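Local structure of probable fumarate reductase Ifc3 (Shewanella frigidimarina, 1QO8) at residues G41-L46 against L60-C65; S67-H72 against K88-S93; K76-E81 against K152-G157. The protein catalyses the essentially one-way reduction of fumarate to succinate in vitro, carries four covalent hemes c and one FAD, and may serve electron transport to Fe(3+). All coordinates share one frame; numbering follows the deposited sequence.

Contact 1 (G41-L46 against L60-C65); sequences GEYAEL and LGDINC. With HEM (protoporphyrin IX containing Fe), chain D.
Y43 lays one face of its ring over the pyrrole B substituent of the heme in chain D: CBB stands above the plane, offset toward the rim, and Y43 CE1 comes to 3.4 Å from heme CAB. With CG beside the backbone N and anti to the carbonyl carbon (chi1 -69°), the ring leaves the first turn of helix 43-46 heading for the 60-65 loop. There Y43 OH donates to I63 O at 2.4 Å, so short that the exact length is doubtful. I63 O also lies near the ring plane, at its edge, as does D62 OD1, 3.5 Å from Y43 CE2; the D62 carboxylate stands almost upright to the ring, the planes 88° apart. D62 is paired mainly with K37, by a salt bridge. One water donates to both E42 OE1 (2.5 Å) and D62 OD2 (2.9 Å), linking two acidic groups. The heme closes the contact from the ring's side: C65, first cysteine of a CXXCH heme c motif, has SG 2.3 Å from heme CAB, too close for a non-bonded pair and consistent with the inferred thioether, and L46 CD1 packs at 3.2 Å from heme CMB. A leucine in place of this tyrosine would probably leave I63 O without this donor and open a gap beside the heme substituent. Chemically, a ring face packs against the heme's vinyl-derived substituent while the hydroxyl of the same ring pins the backbone leading to C65, and water and K37 probably ease the repulsion between the two acids.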
# COMPACT_ATOMS: atom_id res chain seq x y z
N GLY A 41 -28.01 -32.22 -25.44
CA GLY A 41 -26.87 -33.13 -25.14
C GLY A 41 -25.82 -32.40 -24.26
O GLY A 41 -25.80 -31.16 -24.20
N GLU A 42 -25.03 -33.18 -23.55
CA GLU A 42 -23.83 -32.62 -22.86
C GLU A 42 -22.67 -32.39 -23.80
O GLU A 42 -22.65 -32.69 -25.00
CB GLU A 42 -23.46 -33.64 -21.81
CG GLU A 42 -24.44 -34.47 -21.07
CD GLU A 42 -24.92 -33.83 -19.77
OE1 GLU A 42 -24.06 -33.15 -19.17
OE2 GLU A 42 -26.06 -33.94 -19.28
N TYR A 43 -21.51 -31.91 -23.30
CA TYR A 43 -20.36 -31.55 -24.10
C TYR A 43 -19.79 -32.77 -24.84
O TYR A 43 -19.34 -32.60 -25.95
CB TYR A 43 -19.23 -30.83 -23.30
CG TYR A 43 -19.62 -29.42 -22.84
CD1 TYR A 43 -19.71 -28.33 -23.69
CD2 TYR A 43 -19.92 -29.20 -21.53
CE1 TYR A 43 -20.04 -27.08 -23.24
CE2 TYR A 43 -20.30 -27.97 -21.04
CZ TYR A 43 -20.28 -26.92 -21.91
OH TYR A 43 -20.68 -25.70 -21.43
N ALA A 44 -19.71 -33.90 -24.26
CA ALA A 44 -19.18 -35.14 -24.90
C ALA A 44 -19.96 -35.42 -26.15
O ALA A 44 -19.42 -35.68 -27.25
CB ALA A 44 -19.22 -36.32 -23.90
N GLU A 45 -21.28 -35.13 -26.17
CA GLU A 45 -22.06 -35.34 -27.37
C GLU A 45 -21.91 -34.14 -28.25
O GLU A 45 -21.92 -34.28 -29.48
CB GLU A 45 -23.51 -35.63 -26.89
CG GLU A 45 -24.47 -35.76 -28.09
CD GLU A 45 -25.79 -36.45 -27.66
OE1 GLU A 45 -26.15 -36.54 -26.49
OE2 GLU A 45 -26.47 -36.91 -28.61
N LEU A 46 -21.79 -32.90 -27.73
CA LEU A 46 -21.68 -31.77 -28.65
C LEU A 46 -20.28 -31.73 -29.27
O LEU A 46 -20.12 -31.11 -30.31
CB LEU A 46 -21.96 -30.42 -27.98
CG LEU A 46 -23.43 -30.26 -27.49
CD1 LEU A 46 -23.46 -29.09 -26.54
CD2 LEU A 46 -24.37 -29.98 -28.67
N LEU A 60 -11.48 -25.26 -19.96
CA LEU A 60 -12.53 -24.74 -19.03
C LEU A 60 -13.38 -25.85 -18.41
O LEU A 60 -13.79 -25.61 -17.27
CB LEU A 60 -13.45 -23.75 -19.74
CG LEU A 60 -12.75 -22.54 -20.38
CD1 LEU A 60 -13.64 -21.55 -21.07
CD2 LEU A 60 -11.92 -21.79 -19.31
N GLY A 61 -13.62 -26.99 -19.07
CA GLY A 61 -14.16 -28.19 -18.35
C GLY A 61 -15.74 -27.93 -18.39
O GLY A 61 -16.23 -27.28 -19.31
N ASP A 62 -16.43 -28.46 -17.44
CA ASP A 62 -17.91 -28.60 -17.63
C ASP A 62 -18.61 -27.33 -17.16
O ASP A 62 -18.79 -27.19 -15.95
CB ASP A 62 -18.34 -29.77 -16.72
CG ASP A 62 -19.82 -30.09 -17.07
OD1 ASP A 62 -20.55 -29.54 -17.88
OD2 ASP A 62 -20.33 -31.00 -16.38
N ILE A 63 -18.78 -26.28 -17.92
CA ILE A 63 -19.35 -25.03 -17.43
C ILE A 63 -20.76 -24.77 -18.00
O ILE A 63 -21.07 -25.41 -19.03
CB ILE A 63 -18.46 -23.86 -17.93
CG1 ILE A 63 -18.39 -23.84 -19.44
CG2 ILE A 63 -17.09 -23.99 -17.26
CD1 ILE A 63 -17.61 -22.59 -19.96
N ASN A 64 -21.48 -23.74 -17.51
CA ASN A 64 -22.77 -23.42 -18.09
C ASN A 64 -22.70 -23.14 -19.58
O ASN A 64 -21.82 -22.33 -19.87
CB ASN A 64 -23.49 -22.28 -17.38
CG ASN A 64 -24.11 -22.67 -16.06
OD1 ASN A 64 -24.46 -23.83 -15.80
ND2 ASN A 64 -24.21 -21.76 -15.08
N CYS A 65 -23.56 -23.73 -20.47
CA CYS A 65 -23.77 -23.17 -21.77
C CYS A 65 -23.94 -21.66 -21.84
O CYS A 65 -23.52 -21.02 -22.81
CB CYS A 65 -24.97 -23.88 -22.53
SG CYS A 65 -25.08 -25.62 -22.03
CHA HEM D . -22.59 -23.60 -31.53
CHB HEM D . -25.07 -25.59 -27.95
CHC HEM D . -21.82 -24.35 -24.63
CHD HEM D . -19.83 -21.59 -28.10
C1A HEM D . -23.55 -24.29 -30.83
C2A HEM D . -24.74 -24.95 -31.43
C3A HEM D . -25.39 -25.51 -30.45
C4A HEM D . -24.70 -25.23 -29.20
CMA HEM D . -26.72 -26.34 -30.44
CAA HEM D . -25.00 -24.92 -32.95
CBA HEM D . -24.13 -25.98 -33.71
CGA HEM D . -24.24 -27.33 -33.05
O1A HEM D . -25.43 -27.78 -32.95
O2A HEM D . -23.19 -27.87 -32.60
C1B HEM D . -24.38 -25.53 -26.75
C2B HEM D . -24.67 -26.23 -25.56
C3B HEM D . -23.72 -25.97 -24.68
C4B HEM D . -22.87 -24.97 -25.25
CMB HEM D . -25.88 -27.22 -25.45
CAB HEM D . -23.41 -26.63 -23.33
CBB HEM D . -23.60 -27.95 -23.10
C1C HEM D . -21.03 -23.45 -25.32
C2C HEM D . -19.97 -22.67 -24.68
C3C HEM D . -19.40 -21.97 -25.64
C4C HEM D . -20.14 -22.17 -26.88
CMC HEM D . -19.70 -22.81 -23.17
CAC HEM D . -18.16 -21.04 -25.67
CBC HEM D . -16.96 -21.40 -25.06
C1D HEM D . -20.31 -21.97 -29.32
C2D HEM D . -19.89 -21.47 -30.59
C3D HEM D . -20.68 -22.01 -31.50
C4D HEM D . -21.61 -22.89 -30.86
CMD HEM D . -18.69 -20.49 -30.83
CAD HEM D . -20.53 -21.85 -33.07
CBD HEM D . -19.69 -23.05 -33.56
CGD HEM D . -20.17 -23.50 -34.91
O1D HEM D . -19.74 -22.74 -35.83
O2D HEM D . -20.91 -24.52 -34.97
NA HEM D . -23.60 -24.49 -29.48
NB HEM D . -23.24 -24.75 -26.58
NC HEM D . -21.11 -23.07 -26.61
ND HEM D . -21.43 -22.84 -29.48
FE HEM D . -22.33 -23.84 -28.02
O HOH W 1 -21.77 -32.27 -18.61

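Contact 2 (S67-H72 against K88-S93); sequences SCHKGH and KPMPFS. With HEM (protoporphyrin IX containing Fe), chain F.
A methionine methyl sits on the imidazole of a heme ligand: M90 CE lies over one face of H69, 3.9 Å from the ring centroid and 25° off the normal, a CH-pi contact displaced toward the ND1-CE1 side. The M90 chain runs straight through chi2 and then bends at chi3, which turns the methyl onto the ring; the same CE touches C68 CB at 3.9 Å. P91 comes from another direction, its CD near the ring plane at the CE1 edge. No direct hydrogen bond joins 67-72 to 88-93. Instead a water in the imidazole plane accepts from H69 ND1 at 2.6 Å and donates to P91 O at 2.7 Å. C68 and H69 are the second cysteine and the histidine of a CXXCH heme c motif: C68 is an inferred covalent attachment of heme c #3, and H69 NE2 binds its iron, with H56 the second axial ligand. Three residues on, H72 NE2 binds the iron of the heme in chain F at 2.0 Å, sharing the metal with H19, while H72 ND1 is held by D4. One propionate of that heme is gripped by two successive amides: G71 N to O1D at 2.9 Å (154° at the hydrogen) and H72 N to O2D at 2.8 Å, more bent at 133°. A side chain at G71 would run into the porphyrin. Thus H69 is held through both ring nitrogens, NE2 on iron and ND1 on water; the hydrogen bond probably makes the imidazole a somewhat stronger donor to iron, while the methyl packs one face.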
# COMPACT_ATOMS: atom_id res chain seq x y z
N SER A 67 -22.54 -19.47 -20.13
CA SER A 67 -21.27 -18.74 -20.15
C SER A 67 -21.11 -17.98 -21.43
O SER A 67 -20.57 -16.85 -21.51
CB SER A 67 -19.99 -19.61 -19.96
OG SER A 67 -20.10 -20.25 -18.71
N CYS A 68 -21.49 -18.68 -22.53
CA CYS A 68 -21.45 -18.02 -23.79
C CYS A 68 -22.82 -17.74 -24.46
O CYS A 68 -22.91 -16.71 -25.14
CB CYS A 68 -20.68 -18.95 -24.81
SG CYS A 68 -19.00 -19.38 -24.13
N HIS A 69 -23.62 -18.82 -24.68
CA HIS A 69 -24.84 -18.58 -25.44
C HIS A 69 -25.76 -17.71 -24.55
O HIS A 69 -25.84 -18.09 -23.40
CB HIS A 69 -25.62 -19.88 -25.71
CG HIS A 69 -24.78 -20.64 -26.74
ND1 HIS A 69 -24.81 -20.20 -28.05
CD2 HIS A 69 -24.01 -21.71 -26.69
CE1 HIS A 69 -24.12 -21.01 -28.80
NE2 HIS A 69 -23.61 -21.94 -28.03
N LYS A 70 -26.38 -16.65 -25.03
CA LYS A 70 -27.27 -15.92 -24.10
C LYS A 70 -28.72 -16.04 -24.49
O LYS A 70 -29.12 -15.93 -25.67
CB LYS A 70 -26.79 -14.44 -24.12
CG LYS A 70 -25.47 -14.19 -23.40
CD LYS A 70 -25.42 -14.43 -21.91
CE LYS A 70 -23.98 -14.62 -21.37
NZ LYS A 70 -23.95 -14.80 -19.87
N GLY A 71 -29.62 -16.03 -23.51
CA GLY A 71 -31.06 -15.97 -23.76
C GLY A 71 -31.50 -14.77 -24.54
O GLY A 71 -32.34 -14.82 -25.46
N HIS A 72 -31.07 -13.58 -24.08
CA HIS A 72 -31.81 -12.34 -24.38
C HIS A 72 -30.74 -11.28 -24.70
O HIS A 72 -30.99 -10.10 -24.58
CB HIS A 72 -32.72 -11.97 -23.15
CG HIS A 72 -33.76 -13.07 -22.92
ND1 HIS A 72 -34.67 -13.28 -23.94
CD2 HIS A 72 -34.04 -13.99 -22.01
CE1 HIS A 72 -35.38 -14.35 -23.64
NE2 HIS A 72 -35.12 -14.80 -22.44
N LYS A 88 -16.34 -17.06 -36.97
CA LYS A 88 -17.54 -16.43 -37.56
C LYS A 88 -18.48 -16.15 -36.39
O LYS A 88 -18.29 -16.72 -35.33
CB LYS A 88 -18.23 -17.26 -38.62
CG LYS A 88 -18.65 -18.59 -38.03
CD LYS A 88 -19.16 -19.61 -39.05
CE LYS A 88 -20.01 -20.62 -38.28
NZ LYS A 88 -20.15 -21.89 -39.03
N PRO A 89 -19.24 -15.09 -36.54
CA PRO A 89 -20.30 -14.73 -35.55
C PRO A 89 -21.05 -15.94 -35.08
O PRO A 89 -21.38 -16.89 -35.80
CB PRO A 89 -21.15 -13.70 -36.30
CG PRO A 89 -20.19 -13.13 -37.32
CD PRO A 89 -19.39 -14.31 -37.81
N MET A 90 -21.17 -16.12 -33.77
CA MET A 90 -21.92 -17.11 -33.08
C MET A 90 -23.43 -17.10 -33.48
O MET A 90 -23.91 -16.12 -34.00
CB MET A 90 -21.85 -16.80 -31.59
CG MET A 90 -20.62 -17.45 -30.96
SD MET A 90 -20.49 -17.16 -29.23
CE MET A 90 -21.70 -18.29 -28.51
N PRO A 91 -24.09 -18.22 -33.32
CA PRO A 91 -25.58 -18.18 -33.52
C PRO A 91 -26.15 -17.00 -32.73
O PRO A 91 -25.73 -16.68 -31.61
CB PRO A 91 -26.01 -19.51 -32.91
CG PRO A 91 -24.78 -20.38 -32.90
CD PRO A 91 -23.61 -19.43 -32.65
N PHE A 92 -27.18 -16.32 -33.20
CA PHE A 92 -27.92 -15.28 -32.52
C PHE A 92 -27.09 -14.02 -32.25
O PHE A 92 -27.21 -13.32 -31.23
CB PHE A 92 -28.54 -15.83 -31.23
CG PHE A 92 -29.40 -17.06 -31.42
CD1 PHE A 92 -30.67 -16.93 -31.97
CD2 PHE A 92 -28.90 -18.33 -31.11
CE1 PHE A 92 -31.48 -18.06 -32.14
CE2 PHE A 92 -29.71 -19.44 -31.33
CZ PHE A 92 -31.03 -19.33 -31.79
N SER A 93 -26.23 -13.63 -33.22
CA SER A 93 -25.25 -12.59 -32.86
C SER A 93 -25.82 -11.19 -33.05
O SER A 93 -25.25 -10.16 -32.60
CB SER A 93 -23.95 -12.81 -33.63
OG SER A 93 -24.26 -12.32 -34.94
CHA HEM F . -33.19 -14.52 -18.53
CHB HEM F . -37.82 -13.85 -19.93
CHC HEM F . -37.57 -17.53 -23.06
CHD HEM F . -32.96 -18.18 -21.71
C1A HEM F . -34.50 -14.08 -18.63
C2A HEM F . -35.06 -13.07 -17.75
C3A HEM F . -36.31 -12.88 -18.18
C4A HEM F . -36.57 -13.75 -19.29
CMA HEM F . -37.38 -11.92 -17.65
CAA HEM F . -34.33 -12.37 -16.58
CBA HEM F . -33.29 -11.28 -16.70
CGA HEM F . -32.79 -10.41 -15.58
O1A HEM F . -32.69 -9.16 -15.90
O2A HEM F . -32.47 -10.83 -14.42
C1B HEM F . -38.12 -14.70 -20.96
C2B HEM F . -39.30 -14.66 -21.81
C3B HEM F . -39.22 -15.64 -22.72
C4B HEM F . -38.00 -16.37 -22.41
CMB HEM F . -40.40 -13.58 -21.69
CAB HEM F . -40.13 -15.96 -23.90
CBB HEM F . -40.80 -15.16 -24.77
C1C HEM F . -36.30 -18.07 -22.92
C2C HEM F . -35.79 -19.24 -23.60
C3C HEM F . -34.55 -19.38 -23.26
C4C HEM F . -34.19 -18.35 -22.33
CMC HEM F . -36.64 -20.11 -24.57
CAC HEM F . -33.44 -20.37 -23.76
CBC HEM F . -33.33 -20.64 -25.09
C1D HEM F . -32.58 -17.25 -20.77
C2D HEM F . -31.29 -17.11 -20.14
C3D HEM F . -31.37 -16.10 -19.29
C4D HEM F . -32.74 -15.56 -19.32
CMD HEM F . -30.09 -18.03 -20.50
CAD HEM F . -30.30 -15.42 -18.40
CBD HEM F . -29.82 -14.13 -19.14
CGD HEM F . -29.47 -14.31 -20.61
O1D HEM F . -28.72 -15.30 -20.88
O2D HEM F . -29.89 -13.53 -21.49
NA HEM F . -35.46 -14.54 -19.52
NB HEM F . -37.35 -15.74 -21.38
NC HEM F . -35.30 -17.56 -22.10
ND HEM F . -33.42 -16.31 -20.25
FE HEM F . -35.35 -16.02 -20.89
O HOH W 2 -25.43 -18.06 -29.35

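Contact 3 (K76-E81 against K152-G157); sequences KFYCNE and KAPFSG. With FAD (flavin-adenine dinucleotide), chain G.
F155 turns its CE1-CZ edge to one face of Y78 in a T-shaped (edge-to-face) aromatic pair, the centroids 5.0 Å apart and the planes at 70°, with Y78 CE2 and F155 CZ closest at 3.4 Å. F155 CG stands between the backbone N and the carbonyl carbon (chi1 35°), a setting short of the usual staggered value that swings the phenyl toward Y78. On the opposite face of Y78 lies E81 CG, from the same short 3-10 turn, over the ring centre, so the tyrosine is sandwiched. The proline adds apolar packing: P154 CG touches Y78 OH at 3.4 Å and Y78 CE1 at 3.5 Å, the two side chains crossing at about a right angle. No hydrogen bond crosses the contact; within 76-81, E81 N to Y78 O, 3.1 Å, closes the 3-10 turn that presents the tyrosine next to C79, the inferred attachment point of heme c #4. At the start of the 152-157 loop, K152 meets the FAD, its extended chain running over the adenine face (CD to FAD C5A 3.8 Å) before NZ reaches a salt bridge with D339. D151, an FAD-binding residue, accepts from A153 N. The 152-157 loop therefore faces two ways, adenosine on one flank and heme-bearing segment on the other. With no charge pair or hydrogen bond between 76-81 and 152-157, this join of the cytochrome and flavin parts rests on dispersion and on the weak electrostatics of aromatic hydrogens pointing at a pi face.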
# COMPACT_ATOMS: atom_id res chain seq x y z
N LYS A 76 -21.52 -14.18 -25.94
CA LYS A 76 -20.12 -14.06 -25.57
C LYS A 76 -19.36 -15.33 -26.04
O LYS A 76 -19.65 -16.42 -25.59
CB LYS A 76 -19.83 -14.00 -24.06
CG LYS A 76 -20.33 -12.59 -23.65
CD LYS A 76 -20.12 -12.29 -22.15
CE LYS A 76 -21.17 -11.25 -21.75
NZ LYS A 76 -21.97 -11.69 -20.58
N PHE A 77 -18.39 -15.08 -26.92
CA PHE A 77 -17.43 -16.19 -27.16
C PHE A 77 -16.45 -16.13 -26.05
O PHE A 77 -15.40 -15.41 -26.20
CB PHE A 77 -16.79 -15.92 -28.55
CG PHE A 77 -15.80 -17.00 -28.93
CD1 PHE A 77 -16.15 -18.35 -28.82
CD2 PHE A 77 -14.60 -16.60 -29.51
CE1 PHE A 77 -15.25 -19.32 -29.26
CE2 PHE A 77 -13.74 -17.59 -29.99
CZ PHE A 77 -14.07 -18.91 -29.84
N TYR A 78 -16.59 -16.90 -24.98
CA TYR A 78 -15.89 -16.50 -23.76
C TYR A 78 -14.36 -16.75 -23.93
O TYR A 78 -13.57 -16.22 -23.16
CB TYR A 78 -16.29 -17.33 -22.54
CG TYR A 78 -16.13 -16.59 -21.23
CD1 TYR A 78 -17.16 -15.78 -20.71
CD2 TYR A 78 -15.00 -16.72 -20.47
CE1 TYR A 78 -17.02 -15.07 -19.49
CE2 TYR A 78 -14.85 -16.07 -19.25
CZ TYR A 78 -15.88 -15.28 -18.76
OH TYR A 78 -15.70 -14.68 -17.54
N CYS A 79 -13.97 -17.70 -24.78
CA CYS A 79 -12.57 -17.92 -25.18
C CYS A 79 -11.74 -16.69 -25.39
O CYS A 79 -10.61 -16.57 -24.89
CB CYS A 79 -12.52 -18.70 -26.52
SG CYS A 79 -13.49 -20.26 -26.26
N ASN A 80 -12.30 -15.75 -26.11
CA ASN A 80 -11.69 -14.49 -26.45
C ASN A 80 -11.63 -13.51 -25.31
O ASN A 80 -11.20 -12.38 -25.56
CB ASN A 80 -12.21 -13.88 -27.77
CG ASN A 80 -11.58 -14.69 -28.93
OD1 ASN A 80 -11.77 -14.33 -30.15
ND2 ASN A 80 -10.80 -15.76 -28.76
N GLU A 81 -11.90 -13.81 -24.05
CA GLU A 81 -11.53 -12.96 -22.94
C GLU A 81 -10.00 -13.05 -22.69
O GLU A 81 -9.39 -12.26 -21.99
CB GLU A 81 -12.20 -13.50 -21.67
CG GLU A 81 -13.73 -13.21 -21.63
CD GLU A 81 -13.87 -11.71 -21.40
OE1 GLU A 81 -12.87 -11.05 -21.04
OE2 GLU A 81 -14.92 -11.08 -21.61
N LYS A 152 -18.28 -14.85 -8.31
CA LYS A 152 -18.95 -13.84 -9.13
C LYS A 152 -18.93 -14.15 -10.62
O LYS A 152 -19.54 -13.36 -11.37
CB LYS A 152 -18.31 -12.46 -8.89
CG LYS A 152 -16.82 -12.48 -9.45
CD LYS A 152 -16.18 -11.10 -9.22
CE LYS A 152 -14.58 -11.17 -9.45
NZ LYS A 152 -14.23 -9.70 -9.64
N ALA A 153 -18.10 -15.11 -11.01
CA ALA A 153 -17.91 -15.33 -12.46
C ALA A 153 -18.97 -16.33 -12.99
O ALA A 153 -19.59 -17.05 -12.20
CB ALA A 153 -16.52 -15.96 -12.66
N PRO A 154 -19.02 -16.46 -14.30
CA PRO A 154 -19.90 -17.34 -15.04
C PRO A 154 -19.72 -18.83 -14.74
O PRO A 154 -20.52 -19.73 -14.87
CB PRO A 154 -19.56 -17.06 -16.49
CG PRO A 154 -18.75 -15.82 -16.55
CD PRO A 154 -18.48 -15.34 -15.16
N PHE A 155 -18.48 -19.18 -14.33
CA PHE A 155 -18.09 -20.56 -14.18
C PHE A 155 -17.05 -20.39 -13.09
O PHE A 155 -16.40 -19.40 -12.89
CB PHE A 155 -17.47 -21.36 -15.29
CG PHE A 155 -16.55 -20.61 -16.20
CD1 PHE A 155 -17.08 -19.86 -17.24
CD2 PHE A 155 -15.19 -20.61 -15.98
CE1 PHE A 155 -16.30 -19.17 -18.13
CE2 PHE A 155 -14.36 -19.90 -16.87
CZ PHE A 155 -14.92 -19.22 -17.93
N SER A 156 -16.79 -21.46 -12.40
CA SER A 156 -15.74 -21.37 -11.44
C SER A 156 -14.31 -21.76 -11.95
O SER A 156 -14.14 -22.25 -13.07
CB SER A 156 -16.03 -22.29 -10.31
OG SER A 156 -15.99 -23.61 -10.83
N GLY A 157 -13.36 -21.43 -11.06
CA GLY A 157 -11.96 -21.73 -11.34
C GLY A 157 -10.94 -20.58 -11.32
O GLY A 157 -9.77 -20.88 -11.03
PA FAD G . -8.25 -17.80 -8.01
O1A FAD G . -8.00 -19.14 -8.61
O2A FAD G . -8.14 -16.67 -8.76
O5B FAD G . -9.81 -17.82 -7.84
C5B FAD G . -10.56 -16.77 -7.10
C4B FAD G . -12.13 -17.02 -7.35
O4B FAD G . -12.78 -15.91 -6.55
C3B FAD G . -12.53 -16.68 -8.82
O3B FAD G . -13.09 -17.64 -9.60
C2B FAD G . -13.15 -15.23 -8.75
O2B FAD G . -14.18 -14.96 -9.73
C1B FAD G . -13.83 -15.33 -7.43
N9A FAD G . -14.07 -14.03 -6.81
C8A FAD G . -13.28 -12.91 -6.83
N7A FAD G . -13.86 -11.88 -6.27
C5A FAD G . -15.11 -12.34 -5.84
C6A FAD G . -16.25 -11.67 -5.23
N6A FAD G . -16.28 -10.41 -4.90
N1A FAD G . -17.29 -12.50 -4.95
C2A FAD G . -17.35 -13.81 -5.35
N3A FAD G . -16.34 -14.50 -5.94
C4A FAD G . -15.28 -13.69 -6.17
N1 FAD G . 1.19 -20.77 -9.50
C2 FAD G . 1.77 -21.90 -9.19
O2 FAD G . 2.18 -22.25 -8.14
N3 FAD G . 2.00 -22.92 -10.16
C4 FAD G . 1.55 -22.64 -11.45
O4 FAD G . 1.75 -23.44 -12.32
C4X FAD G . 0.96 -21.35 -11.77
N5 FAD G . 0.58 -21.07 -13.03
C5X FAD G . -0.04 -19.90 -13.33
C6 FAD G . -0.42 -19.69 -14.66
C7 FAD G . -1.06 -18.52 -14.99
C7M FAD G . -1.49 -18.21 -16.39
C8 FAD G . -1.35 -17.57 -13.95
C8M FAD G . -2.12 -16.33 -14.29
C9 FAD G . -1.01 -17.80 -12.64
C9A FAD G . -0.36 -18.95 -12.28
N10 FAD G . 0.07 -19.28 -10.98
C10 FAD G . 0.71 -20.43 -10.70
C1' FAD G . -0.52 -18.56 -9.81
C2' FAD G . -1.63 -19.45 -9.15
O2' FAD G . -2.29 -20.00 -10.34
C3' FAD G . -2.66 -18.45 -8.57
O3' FAD G . -2.05 -17.60 -7.59
C4' FAD G . -3.58 -19.27 -7.61
O4' FAD G . -4.31 -20.16 -8.52
C5' FAD G . -4.62 -18.25 -7.03
O5' FAD G . -5.73 -19.17 -6.44
P FAD G . -6.91 -18.61 -5.62
O1P FAD G . -7.70 -19.84 -5.21
O2P FAD G . -6.30 -17.80 -4.67
O3P FAD G . -7.56 -17.71 -6.55

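From the N terminus, contact 1 closes first, turning the chain back from 41-46 to 60-65 within the cytochrome part; it is in series with both others. Contact 2 starts immediately afterwards. Before 88-93 completes contact 2, the chain passes through 76-81, whose mate lies far ahead at 152-157; contacts 2 and 3 therefore cross. Contacts 1 and 2 stay among the hemes, whereas contact 3 ties that part to the FAD-binding part. F155 of contact 3 links all three, packing on I63 (CG2 to F155 CB, 3.3 Å) and on S67, and C68 O probably accepts a hydrogen bond from K76 N at 3.0 Å. The three centres lie about 13 to 15 Å apart.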